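Local coordinates for probable conserved lipoprotein LpqI (PDB 6GFV), which removes terminal beta-1,4-linked N-acetylglucosamine from peptidoglycan fragments, a hydrolytic step in the recycling of the mycobacterial cell wall, at residues R19-Q24 and A325-V330; R107-V112 and V159-G164; V197-L202 and L229-L234. One frame throughout, in Å; residues are numbered along the deposited sequence.

Interaction 1. Residues R19-Q24 and A325-V330; sequences RDKLAQ and AVDRSV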
ATOM      1  N   ARG A  19       2.605 -19.261 -11.653  1.00 21.01           N
ATOM      2  CA  ARG A  19       1.735 -18.185 -12.103  1.00 20.81           C
ATOM      3  C   ARG A  19       0.840 -17.662 -10.973  1.00 20.64           C
ATOM      4  O   ARG A  19       0.693 -16.457 -10.803  1.00 19.87           O
ATOM      5  CB  ARG A  19       0.887 -18.660 -13.285  1.00 21.82           C
ATOM      6  CG  ARG A  19       0.043 -17.587 -13.936  1.00 21.67           C
ATOM      7  CD  ARG A  19      -0.412 -18.035 -15.321  1.00 25.30           C
ATOM      8  NE  ARG A  19      -1.218 -17.032 -16.007  1.00 22.45           N
ATOM      9  CZ  ARG A  19      -0.766 -16.213 -16.951  1.00 26.25           C
ATOM     10  NH1 ARG A  19       0.500 -16.267 -17.339  1.00 21.41           N
ATOM     11  NH2 ARG A  19      -1.587 -15.338 -17.515  1.00 27.73           N
ATOM     12  N   ASP A  20       0.257 -18.568 -10.199  1.00 21.36           N
ATOM     13  CA  ASP A  20      -0.606 -18.165  -9.091  1.00 21.28           C
ATOM     14  C   ASP A  20       0.183 -17.512  -7.940  1.00 20.22           C
ATOM     15  O   ASP A  20      -0.349 -16.669  -7.244  1.00 19.79           O
ATOM     16  CB  ASP A  20      -1.409 -19.355  -8.558  1.00 22.36           C
ATOM     17  CG  ASP A  20      -2.614 -19.704  -9.432  1.00 23.67           C
ATOM     18  OD1 ASP A  20      -3.043 -18.873 -10.255  1.00 23.22           O
ATOM     19  OD2 ASP A  20      -3.142 -20.819  -9.285  1.00 24.36           O
ATOM     20  N   LYS A  21       1.438 -17.905  -7.738  1.00 19.82           N
ATOM     21  CA  LYS A  21       2.283 -17.217  -6.754  1.00 18.76           C
ATOM     22  C   LYS A  21       2.472 -15.758  -7.152  1.00 17.78           C
ATOM     23  O   LYS A  21       2.269 -14.860  -6.336  1.00 17.14           O
ATOM     24  CB  LYS A  21       3.656 -17.902  -6.602  1.00 18.52           C
ATOM     25  CG  LYS A  21       3.573 -19.295  -6.018  1.00 19.39           C
ATOM     26  CD  LYS A  21       4.874 -19.738  -5.390  1.00 18.96           C
ATOM     27  CE  LYS A  21       5.765 -20.419  -6.395  1.00 23.80           C
ATOM     28  NZ  LYS A  21       6.856 -21.174  -5.714  1.00 19.08           N
ATOM     29  N   LEU A  22       2.863 -15.543  -8.410  1.00 17.70           N
ATOM     30  CA  LEU A  22       3.001 -14.202  -8.977  1.00 16.86           C
ATOM     31  C   LEU A  22       1.691 -13.416  -8.827  1.00 16.97           C
ATOM     32  O   LEU A  22       1.697 -12.264  -8.419  1.00 16.15           O
ATOM     33  CB  LEU A  22       3.418 -14.280 -10.459  1.00 17.01           C
ATOM     34  CG  LEU A  22       4.777 -14.908 -10.818  1.00 16.84           C
ATOM     35  CD1 LEU A  22       4.875 -15.366 -12.273  1.00 17.42           C
ATOM     36  CD2 LEU A  22       5.935 -13.968 -10.476  1.00 15.59           C
ATOM     37  N   ALA A  23       0.564 -14.058  -9.116  1.00 17.57           N
ATOM     38  CA  ALA A  23      -0.721 -13.365  -9.069  1.00 16.98           C
ATOM     39  C   ALA A  23      -1.048 -12.865  -7.658  1.00 16.09           C
ATOM     40  O   ALA A  23      -1.667 -11.811  -7.504  1.00 15.34           O
ATOM     41  CB  ALA A  23      -1.835 -14.264  -9.598  1.00 17.78           C
ATOM     42  N   GLN A  24      -0.607 -13.598  -6.642  1.00 16.27           N
ATOM     43  CA  GLN A  24      -0.790 -13.167  -5.253  1.00 15.56           C
ATOM     44  C   GLN A  24      -0.165 -11.814  -4.945  1.00 14.58           C
ATOM     45  O   GLN A  24      -0.528 -11.190  -3.959  1.00 13.94           O
ATOM     46  CB  GLN A  24      -0.206 -14.186  -4.278  1.00 16.07           C
ATOM     47  CG  GLN A  24      -1.073 -15.401  -4.038  1.00 18.84           C
ATOM     48  CD  GLN A  24      -2.410 -15.023  -3.448  1.00 18.48           C
ATOM     49  OE1 GLN A  24      -2.469 -14.352  -2.421  1.00 15.85           O
ATOM     50  NE2 GLN A  24      -3.496 -15.442  -4.102  1.00 16.98           N
ATOM     51  N   ALA A 325      12.795 -14.889  -4.251  1.00 18.11           N
ATOM     52  CA  ALA A 325      12.260 -13.558  -4.026  1.00 17.12           C
ATOM     53  C   ALA A 325      10.720 -13.550  -4.072  1.00 16.71           C
ATOM     54  O   ALA A 325      10.071 -12.899  -3.258  1.00 15.89           O
ATOM     55  CB  ALA A 325      12.835 -12.587  -5.038  1.00 17.20           C
ATOM     56  N   VAL A 326      10.154 -14.263  -5.036  1.00 17.35           N
ATOM     57  CA  VAL A 326       8.710 -14.462  -5.120  1.00 17.15           C
ATOM     58  C   VAL A 326       8.149 -15.210  -3.900  1.00 16.98           C
ATOM     59  O   VAL A 326       7.152 -14.796  -3.317  1.00 16.36           O
ATOM     60  CB  VAL A 326       8.342 -15.227  -6.404  1.00 18.89           C
ATOM     61  CG1 VAL A 326       6.862 -15.565  -6.436  1.00 17.93           C
ATOM     62  CG2 VAL A 326       8.720 -14.408  -7.621  1.00 18.20           C
ATOM     63  N   ASP A 327       8.797 -16.298  -3.506  1.00 17.58           N
ATOM     64  CA  ASP A 327       8.334 -17.067  -2.356  1.00 17.53           C
ATOM     65  C   ASP A 327       8.327 -16.240  -1.069  1.00 16.62           C
ATOM     66  O   ASP A 327       7.394 -16.340  -0.279  1.00 16.29           O
ATOM     67  CB  ASP A 327       9.194 -18.315  -2.147  1.00 18.47           C
ATOM     68  CG  ASP A 327       8.933 -19.395  -3.176  1.00 19.36           C
ATOM     69  OD1 ASP A 327       7.962 -19.280  -3.951  1.00 19.36           O
ATOM     70  OD2 ASP A 327       9.709 -20.372  -3.200  1.00 20.17           O
ATOM     71  N   ARG A 328       9.371 -15.440  -0.860  1.00 16.29           N
ATOM     72  CA  ARG A 328       9.492 -14.624   0.341  1.00 15.48           C
ATOM     73  C   ARG A 328       8.350 -13.608   0.452  1.00 14.67           C
ATOM     74  O   ARG A 328       7.823 -13.374   1.524  1.00 14.16           O
ATOM     75  CB  ARG A 328      10.839 -13.894   0.358  1.00 21.36           C
ATOM     76  CG  ARG A 328      11.320 -13.505   1.738  1.00 25.34           C
ATOM     77  CD  ARG A 328      12.747 -12.922   1.715  1.00 33.18           C
ATOM     78  NE  ARG A 328      13.729 -13.787   1.059  1.00 37.33           N
ATOM     79  CZ  ARG A 328      14.390 -13.469  -0.054  1.00 39.16           C
ATOM     80  NH1 ARG A 328      14.192 -12.298  -0.645  1.00 39.92           N
ATOM     81  NH2 ARG A 328      15.258 -14.318  -0.577  1.00 39.31           N
ATOM     82  N   SER A 329       7.996 -13.002  -0.670  1.00 14.63           N
ATOM     83  CA  SER A 329       6.886 -12.067  -0.709  1.00 13.99           C
ATOM     84  C   SER A 329       5.535 -12.768  -0.551  1.00 14.16           C
ATOM     85  O   SER A 329       4.641 -12.226   0.082  1.00 13.62           O
ATOM     86  CB  SER A 329       6.916 -11.263  -2.002  1.00 14.01           C
ATOM     87  OG  SER A 329       7.947 -10.302  -1.967  1.00 13.68           O
ATOM     88  N   VAL A 330       5.384 -13.961  -1.119  1.00 14.95           N
ATOM     89  CA  VAL A 330       4.142 -14.710  -0.934  1.00 15.20           C
ATOM     90  C   VAL A 330       3.898 -15.036   0.540  1.00 14.96           C
ATOM     91  O   VAL A 330       2.760 -15.013   1.007  1.00 14.79           O
ATOM     92  CB  VAL A 330       4.108 -16.027  -1.759  1.00 16.17           C
ATOM     93  CG1 VAL A 330       2.927 -16.899  -1.335  1.00 16.47           C
ATOM     94  CG2 VAL A 330       4.023 -15.721  -3.251  1.00 16.46           C
TER

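Interaction 2. Residues R107-V112 and V159-G164; sequences RTVQQV and VTAYAG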
ATOM      1  N   ARG A 107      -8.240  18.423  17.510  1.00 17.49           N
ATOM      2  CA  ARG A 107      -8.569  17.290  18.384  1.00 16.99           C
ATOM      3  C   ARG A 107      -7.320  16.694  19.066  1.00 16.74           C
ATOM      4  O   ARG A 107      -6.208  16.798  18.539  1.00 16.76           O
ATOM      5  CB  ARG A 107      -9.298  16.181  17.603  1.00 16.60           C
ATOM      6  CG  ARG A 107     -10.528  16.619  16.791  1.00 16.70           C
ATOM      7  CD  ARG A 107     -11.487  15.460  16.443  1.00 16.24           C
ATOM      8  NE  ARG A 107     -12.479  15.875  15.442  1.00 21.38           N
ATOM      9  CZ  ARG A 107     -13.524  15.160  15.024  1.00 20.80           C
ATOM     10  NH1 ARG A 107     -13.782  13.949  15.516  1.00 15.75           N
ATOM     11  NH2 ARG A 107     -14.332  15.671  14.101  1.00 16.51           N
ATOM     12  N   THR A 108      -7.502  16.065  20.226  1.00 18.93           N
ATOM     13  CA  THR A 108      -6.394  15.403  20.916  1.00 18.90           C
ATOM     14  C   THR A 108      -5.950  14.164  20.162  1.00 20.00           C
ATOM     15  O   THR A 108      -6.605  13.736  19.221  1.00 16.88           O
ATOM     16  CB  THR A 108      -6.747  14.965  22.349  1.00 16.22           C
ATOM     17  OG1 THR A 108      -7.641  13.846  22.305  1.00 15.76           O
ATOM     18  CG2 THR A 108      -7.365  16.094  23.132  1.00 16.78           C
ATOM     19  N   VAL A 109      -4.846  13.581  20.611  1.00 15.51           N
ATOM     20  CA  VAL A 109      -4.299  12.369  20.017  1.00 17.18           C
ATOM     21  C   VAL A 109      -5.254  11.194  20.238  1.00 14.56           C
ATOM     22  O   VAL A 109      -5.501  10.399  19.344  1.00 14.22           O
ATOM     23  CB  VAL A 109      -2.903  12.069  20.606  1.00 18.72           C
ATOM     24  CG1 VAL A 109      -2.480  10.652  20.339  1.00 14.39           C
ATOM     25  CG2 VAL A 109      -1.874  13.060  20.048  1.00 15.31           C
ATOM     26  N   GLN A 110      -5.809  11.120  21.436  1.00 14.63           N
ATOM     27  CA  GLN A 110      -6.768  10.086  21.768  1.00 14.31           C
ATOM     28  C   GLN A 110      -8.068  10.231  20.969  1.00 14.31           C
ATOM     29  O   GLN A 110      -8.626   9.238  20.541  1.00 16.22           O
ATOM     30  CB  GLN A 110      -7.058  10.112  23.262  1.00 22.90           C
ATOM     31  CG  GLN A 110      -8.026   9.054  23.708  1.00 25.40           C
ATOM     32  CD  GLN A 110      -8.333   9.138  25.184  1.00 33.63           C
ATOM     33  OE1 GLN A 110      -9.022  10.050  25.638  1.00 38.38           O
ATOM     34  NE2 GLN A 110      -7.802   8.200  25.949  1.00 37.11           N
ATOM     35  N   GLN A 111      -8.543  11.459  20.769  1.00 14.74           N
ATOM     36  CA  GLN A 111      -9.727  11.705  19.939  1.00 14.81           C
ATOM     37  C   GLN A 111      -9.478  11.293  18.494  1.00 14.58           C
ATOM     38  O   GLN A 111     -10.385  10.869  17.788  1.00 14.45           O
ATOM     39  CB  GLN A 111     -10.141  13.176  19.976  1.00 15.37           C
ATOM     40  CG  GLN A 111     -10.860  13.646  21.244  1.00 19.40           C
ATOM     41  CD  GLN A 111     -11.186  15.133  21.203  1.00 16.26           C
ATOM     42  OE1 GLN A 111     -10.352  15.947  20.817  1.00 16.55           O
ATOM     43  NE2 GLN A 111     -12.416  15.487  21.580  1.00 16.48           N
ATOM     44  N   VAL A 112      -8.233  11.407  18.053  1.00 14.57           N
ATOM     45  CA  VAL A 112      -7.907  10.997  16.705  1.00 14.38           C
ATOM     46  C   VAL A 112      -7.922   9.477  16.612  1.00 13.85           C
ATOM     47  O   VAL A 112      -8.381   8.924  15.621  1.00 13.68           O
ATOM     48  CB  VAL A 112      -6.553  11.578  16.252  1.00 14.62           C
ATOM     49  CG1 VAL A 112      -6.084  10.905  14.981  1.00 14.29           C
ATOM     50  CG2 VAL A 112      -6.684  13.101  16.054  1.00 15.14           C
ATOM     51  N   VAL A 159       3.956  14.565  13.977  1.00 15.29           N
ATOM     52  CA  VAL A 159       3.508  13.549  13.050  1.00 14.39           C
ATOM     53  C   VAL A 159       3.554  12.158  13.693  1.00 13.83           C
ATOM     54  O   VAL A 159       2.633  11.376  13.514  1.00 13.36           O
ATOM     55  CB  VAL A 159       4.345  13.568  11.744  1.00 14.13           C
ATOM     56  CG1 VAL A 159       4.060  12.342  10.899  1.00 13.26           C
ATOM     57  CG2 VAL A 159       4.064  14.845  10.952  1.00 14.71           C
ATOM     58  N   THR A 160       4.601  11.850  14.453  1.00 14.01           N
ATOM     59  CA  THR A 160       4.691  10.536  15.092  1.00 13.64           C
ATOM     60  C   THR A 160       3.523  10.319  16.042  1.00 13.83           C
ATOM     61  O   THR A 160       2.902   9.247  16.033  1.00 13.37           O
ATOM     62  CB  THR A 160       6.031  10.327  15.852  1.00 14.01           C
ATOM     63  OG1 THR A 160       7.115  10.417  14.933  1.00 13.84           O
ATOM     64  CG2 THR A 160       6.087   8.945  16.483  1.00 13.76           C
ATOM     65  N   ALA A 161       3.195  11.340  16.825  1.00 14.58           N
ATOM     66  CA  ALA A 161       2.098  11.241  17.776  1.00 14.90           C
ATOM     67  C   ALA A 161       0.734  11.043  17.082  1.00 14.47           C
ATOM     68  O   ALA A 161       0.005  10.107  17.400  1.00 14.23           O
ATOM     69  CB  ALA A 161       2.065  12.469  18.670  1.00 15.92           C
ATOM     70  N   TYR A 162       0.410  11.899  16.122  1.00 14.48           N
ATOM     71  CA  TYR A 162      -0.903  11.837  15.464  1.00 14.24           C
ATOM     72  C   TYR A 162      -1.064  10.749  14.397  1.00 13.39           C
ATOM     73  O   TYR A 162      -2.104  10.097  14.363  1.00 13.59           O
ATOM     74  CB  TYR A 162      -1.258  13.198  14.864  1.00 14.76           C
ATOM     75  CG  TYR A 162      -1.828  14.153  15.888  1.00 15.69           C
ATOM     76  CD1 TYR A 162      -3.173  14.105  16.234  1.00 15.91           C
ATOM     77  CD2 TYR A 162      -1.023  15.082  16.531  1.00 16.46           C
ATOM     78  CE1 TYR A 162      -3.708  14.963  17.177  1.00 16.86           C
ATOM     79  CE2 TYR A 162      -1.553  15.949  17.482  1.00 17.44           C
ATOM     80  CZ  TYR A 162      -2.899  15.885  17.797  1.00 19.70           C
ATOM     81  OH  TYR A 162      -3.442  16.735  18.737  1.00 18.69           O
ATOM     82  N   ALA A 163      -0.080  10.532  13.535  1.00 12.99           N
ATOM     83  CA  ALA A 163      -0.191   9.433  12.577  1.00 12.29           C
ATOM     84  C   ALA A 163      -0.176   8.087  13.311  1.00 12.01           C
ATOM     85  O   ALA A 163      -0.838   7.144  12.887  1.00 11.64           O
ATOM     86  CB  ALA A 163       0.906   9.478  11.551  1.00 12.03           C
ATOM     87  N   GLY A 164       0.587   8.022  14.401  1.00 12.30           N
ATOM     88  CA  GLY A 164       0.646   6.848  15.255  1.00 12.27           C
ATOM     89  C   GLY A 164      -0.721   6.515  15.836  1.00 12.44           C
ATOM     90  O   GLY A 164      -1.150   5.368  15.795  1.00 13.10           O
TER

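Interaction 3. Residues V197-L202 and L229-L234; sequences VTTPPL and LQVPGL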
ATOM      1  N   VAL A 197       9.675  13.421  -9.324  1.00 18.71           N
ATOM      2  CA  VAL A 197       9.824  14.154  -8.081  1.00 18.45           C
ATOM      3  C   VAL A 197      11.100  13.741  -7.324  1.00 17.96           C
ATOM      4  O   VAL A 197      11.395  12.552  -7.184  1.00 17.22           O
ATOM      5  CB  VAL A 197       8.577  13.950  -7.193  1.00 17.69           C
ATOM      6  CG1 VAL A 197       8.784  14.516  -5.816  1.00 17.37           C
ATOM      7  CG2 VAL A 197       7.352  14.583  -7.857  1.00 18.37           C
ATOM      8  N   THR A 198      11.845  14.736  -6.846  1.00 18.48           N
ATOM      9  CA  THR A 198      13.061  14.517  -6.070  1.00 18.20           C
ATOM     10  C   THR A 198      12.910  15.005  -4.625  1.00 17.85           C
ATOM     11  O   THR A 198      12.271  16.024  -4.371  1.00 18.32           O
ATOM     12  CB  THR A 198      14.266  15.229  -6.747  1.00 19.29           C
ATOM     13  OG1 THR A 198      14.480  14.677  -8.047  1.00 19.65           O
ATOM     14  CG2 THR A 198      15.544  15.110  -5.924  1.00 19.16           C
ATOM     15  N   THR A 199      13.501  14.271  -3.683  1.00 17.13           N
ATOM     16  CA  THR A 199      13.540  14.637  -2.260  1.00 16.89           C
ATOM     17  C   THR A 199      14.791  15.460  -1.885  1.00 17.66           C
ATOM     18  O   THR A 199      15.698  15.580  -2.686  1.00 18.26           O
ATOM     19  CB  THR A 199      13.523  13.376  -1.371  1.00 15.84           C
ATOM     20  OG1 THR A 199      14.753  12.656  -1.526  1.00 15.80           O
ATOM     21  CG2 THR A 199      12.354  12.469  -1.713  1.00 15.14           C
ATOM     22  N   PRO A 200      14.832  16.020  -0.661  1.00 17.73           N
ATOM     23  CA  PRO A 200      16.092  16.556  -0.121  1.00 18.38           C
ATOM     24  C   PRO A 200      17.123  15.444   0.040  1.00 17.91           C
ATOM     25  O   PRO A 200      16.740  14.291  -0.051  1.00 17.04           O
ATOM     26  CB  PRO A 200      15.677  17.134   1.237  1.00 18.41           C
ATOM     27  CG  PRO A 200      14.202  17.442   1.078  1.00 18.23           C
ATOM     28  CD  PRO A 200      13.674  16.369   0.184  1.00 17.46           C
ATOM     29  N   PRO A 201      18.403  15.768   0.294  1.00 18.55           N
ATOM     30  CA  PRO A 201      19.390  14.679   0.341  1.00 18.21           C
ATOM     31  C   PRO A 201      19.118  13.672   1.454  1.00 17.30           C
ATOM     32  O   PRO A 201      18.447  14.011   2.420  1.00 17.12           O
ATOM     33  CB  PRO A 201      20.719  15.419   0.582  1.00 19.23           C
ATOM     34  CG  PRO A 201      20.458  16.800   0.140  1.00 20.17           C
ATOM     35  CD  PRO A 201      19.043  17.083   0.469  1.00 19.73           C
ATOM     36  N   LEU A 202      19.625  12.452   1.309  1.00 16.83           N
ATOM     37  CA  LEU A 202      19.418  11.397   2.303  1.00 19.17           C
ATOM     38  C   LEU A 202      19.725  11.832   3.745  1.00 16.35           C
ATOM     39  O   LEU A 202      18.960  11.528   4.654  1.00 15.85           O
ATOM     40  CB  LEU A 202      20.256  10.167   1.948  1.00 18.68           C
ATOM     41  CG  LEU A 202      20.141   8.933   2.844  1.00 15.29           C
ATOM     42  CD1 LEU A 202      18.701   8.516   3.078  1.00 14.51           C
ATOM     43  CD2 LEU A 202      20.897   7.786   2.242  1.00 21.38           C
ATOM     44  N   LEU A 229       9.812   8.410  -5.665  1.00 14.27           N
ATOM     45  CA  LEU A 229      10.638   9.516  -5.216  1.00 14.64           C
ATOM     46  C   LEU A 229      12.129   9.292  -5.478  1.00 14.93           C
ATOM     47  O   LEU A 229      12.697   8.316  -5.005  1.00 14.46           O
ATOM     48  CB  LEU A 229      10.413   9.744  -3.721  1.00 14.09           C
ATOM     49  CG  LEU A 229       9.017  10.139  -3.250  1.00 13.89           C
ATOM     50  CD1 LEU A 229       8.906  10.026  -1.755  1.00 13.33           C
ATOM     51  CD2 LEU A 229       8.686  11.553  -3.698  1.00 14.70           C
ATOM     52  N   GLN A 230      12.742  10.201  -6.228  1.00 15.80           N
ATOM     53  CA  GLN A 230      14.181  10.195  -6.453  1.00 16.24           C
ATOM     54  C   GLN A 230      14.893  10.805  -5.243  1.00 16.17           C
ATOM     55  O   GLN A 230      14.570  11.895  -4.796  1.00 16.45           O
ATOM     56  CB  GLN A 230      14.521  10.950  -7.741  1.00 17.33           C
ATOM     57  CG  GLN A 230      13.955  10.334  -9.005  1.00 17.59           C
ATOM     58  CD  GLN A 230      14.024  11.271 -10.192  1.00 18.79           C
ATOM     59  OE1 GLN A 230      15.076  11.830 -10.500  1.00 20.02           O
ATOM     60  NE2 GLN A 230      12.896  11.470 -10.851  1.00 21.38           N
ATOM     61  N   VAL A 231      15.854  10.078  -4.694  1.00 15.88           N
ATOM     62  CA  VAL A 231      16.493  10.490  -3.453  1.00 15.81           C
ATOM     63  C   VAL A 231      18.014  10.604  -3.608  1.00 16.44           C
ATOM     64  O   VAL A 231      18.701   9.601  -3.786  1.00 16.31           O
ATOM     65  CB  VAL A 231      16.174   9.498  -2.328  1.00 14.92           C
ATOM     66  CG1 VAL A 231      16.801   9.959  -1.015  1.00 14.97           C
ATOM     67  CG2 VAL A 231      14.651   9.284  -2.201  1.00 14.33           C
ATOM     68  N   PRO A 232      18.541  11.836  -3.547  1.00 17.23           N
ATOM     69  CA  PRO A 232      19.990  12.066  -3.668  1.00 17.96           C
ATOM     70  C   PRO A 232      20.783  11.368  -2.558  1.00 17.59           C
ATOM     71  O   PRO A 232      20.499  11.547  -1.379  1.00 17.24           O
ATOM     72  CB  PRO A 232      20.112  13.595  -3.575  1.00 18.85           C
ATOM     73  CG  PRO A 232      18.720  14.111  -3.936  1.00 18.75           C
ATOM     74  CD  PRO A 232      17.783  13.092  -3.412  1.00 17.60           C
ATOM     75  N   GLY A 233      21.745  10.540  -2.950  1.00 17.74           N
ATOM     76  CA  GLY A 233      22.508   9.744  -2.007  1.00 17.49           C
ATOM     77  C   GLY A 233      21.989   8.330  -1.787  1.00 16.63           C
ATOM     78  O   GLY A 233      22.625   7.552  -1.091  1.00 16.51           O
ATOM     79  N   LEU A 234      20.840   8.000  -2.378  1.00 16.14           N
ATOM     80  CA  LEU A 234      20.228   6.681  -2.212  1.00 15.41           C
ATOM     81  C   LEU A 234      19.818   5.988  -3.520  1.00 15.43           C
ATOM     82  O   LEU A 234      20.172   4.836  -3.730  1.00 15.37           O
ATOM     83  CB  LEU A 234      19.002   6.778  -1.294  1.00 14.70           C
ATOM     84  CG  LEU A 234      18.266   5.491  -0.919  1.00 14.81           C
ATOM     85  CD1 LEU A 234      19.118   4.552  -0.056  1.00 13.97           C
ATOM     86  CD2 LEU A 234      16.963   5.821  -0.206  1.00 13.45           C
TER
HETATM   87  O   HOH W   1      10.295  10.537  -9.411  1.00 18.73           O
HETATM   88  O   HOH W   2      16.926  13.697  -9.329  1.00 13.74           O

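Interaction 1. Residues R19-Q24 and A325-V330
Lys21 NZ lies 2.8 Å from Asp327 OD1, a hydrogen-bonded salt bridge between the helix at residues 18-23 and the helix at residues 323-337. The ammonium group meets the syn lone pair of OD1, on the side of the other carboxylate oxygen, yet OD2 remains 3.9 Å from Lys21 NZ, so the grip is one-sided rather than forked. The lysine gets there by a bend in its chain: chi3 of -89° folds the outer methylenes over towards the aspartate, and CD and CE both run close beside OD1 before NZ ends the chain. Lys21 thus combines an ion pair at its end with apolar contacts at CB.

Nearer its root, Lys21 is apolar. Its CB rests against two valines one helical turn apart, 4.0 Å from Val326 CG1 and equally far from Val330 CG2. Each valine contributes a different branch, and the CG2 methyl of Val330 also lies against the carbonyl oxygen of Lys21. The other branch of Val326 reaches beyond the lysine to Leu22, where CG2 of Val326 and CD2 of Leu22 are 4.0 Å apart. Leu22 sets its CA-CB bond away from the partner helix, and it is the CD2 methyl that returns to the contact; Leu312 and Leu316 of helix 305-317 pack on the same side chain.

The two short helical segments approach to 9.8 Å between axes and cross at 53°. Beside them, Arg19 forms salt bridges with Asp310 and Glu313, tying the first helix to helix 305-317 as well. Valine and leucine methyls in the interior and an ion pair at the margin thereby join helices from the two ends of the chain, in the layer of helices around the barrel of this family 3 glycosidase, a TIM-barrel domain.

Interaction 2. Residues R107-V112 and V159-G164
The ring of Tyr162 takes a methyl on one face and another at its edge. Val109 CG2 stands over the ring centre in a CH-pi contact, 3.8 Å from the centroid and only 12° off the normal. At the edge, in the ring plane, Val112 CG2 comes within 3.7 Å of Tyr162 CD1. The two valines are three residues apart on one helix, and they present the same branch, the one anti to the carbonyl carbon, to two different parts of the ring.

The phenol end is held by a hydrogen bond: Tyr162 OH donates to the carbonyl oxygen of Arg107 at 2.8 Å, lying in the carbonyl plane. This bond and the two methyls together should limit how far the ring can swing. Val109 also touches the residue before the tyrosine, its CG2 lying 4.2 Å from Ala161 CB.

The carbonyl that Tyr162 binds lies just ahead of the N-cap, Thr108. There, Gln111 N donates to Thr108 OG1 at 3.0 Å, while Thr108 N donates to Gln111 OE1. The reciprocal pair is a capping box at the start of helix 109-126, against which Tyr162 of helix 156-172 packs on the surface of the TIM-barrel domain.

Interaction 3. Residues V197-L202 and L229-L234
This contact is a short, weakly bonded parallel beta pairing that runs on into two loops, at the end of strand 223-230 of the TIM-barrel domain, where the short strand 197-198 attaches. It lies close to the catalytic region: the side chain of Leu229 is about 5 Å from that of His181, a probable substrate-binding residue, and that of Val197 about 6 Å from that of Asp191, probably important for catalysis.

The pairing rests on Thr198 and Gln230, with two backbone bonds bracketing Gln230 in the manner of parallel strands. Gln230 N donates to Val197 O at 2.9 Å, and Thr199 N donates to Gln230 O at 2.8 Å, both nearly straight, with N-H...O angles of 166° and 168°. Beyond the strands a third bond, from Leu202 N to Pro232 O at 3.0 Å, holds the loops together where helix 202-206 begins.

The flanks differ in chemistry. Val197 and Leu229 lie side by side and point the same way, with Val197 CG1 and Leu229 CD2 3.6 Å apart. On the other face, one water bridges Thr198 OG1 and Gln230 OE1; another accepts from Val197 N and Gln230 NE2, tying the same side chain to the backbone of Val197. Both ends of the glutamine amide are therefore engaged, which should restrain its rotation. In the loops, Leu202 CD2 packs on Leu234 CB, and the ring of Pro232 lies against the backbone of Thr199, with Pro232 CD 3.3 Å from Thr199 O.

Thr199 is turned so that its hydroxyl falls between the backbone N and the carbonyl carbon (chi1 68°). From there Thr199 OG1 touches both methyls of Val231 and donates within its own loop to Pro200 O at 3.0 Å.

Overall arrangement
The three contacts illustrate how one TIM-barrel domain uses different chemistry at different places. Interaction 1 is buried and joins two helices far apart in sequence, with methyl packing and an ion pair; interaction 2 is a surface contact in which an aromatic ring meets a capped helix start. Interaction 3, partly buried, adds backbone hydrogen bonds and bridging water to its apolar contacts, and it alone approaches the probable substrate-binding region. None shares an element with another. Interactions 1 and 2 lie on opposite sides of the chain's centre, their centres about 36 Å apart. Interactions 2 and 3 follow one another along the chain, both nested within the long loop closed by interaction 1.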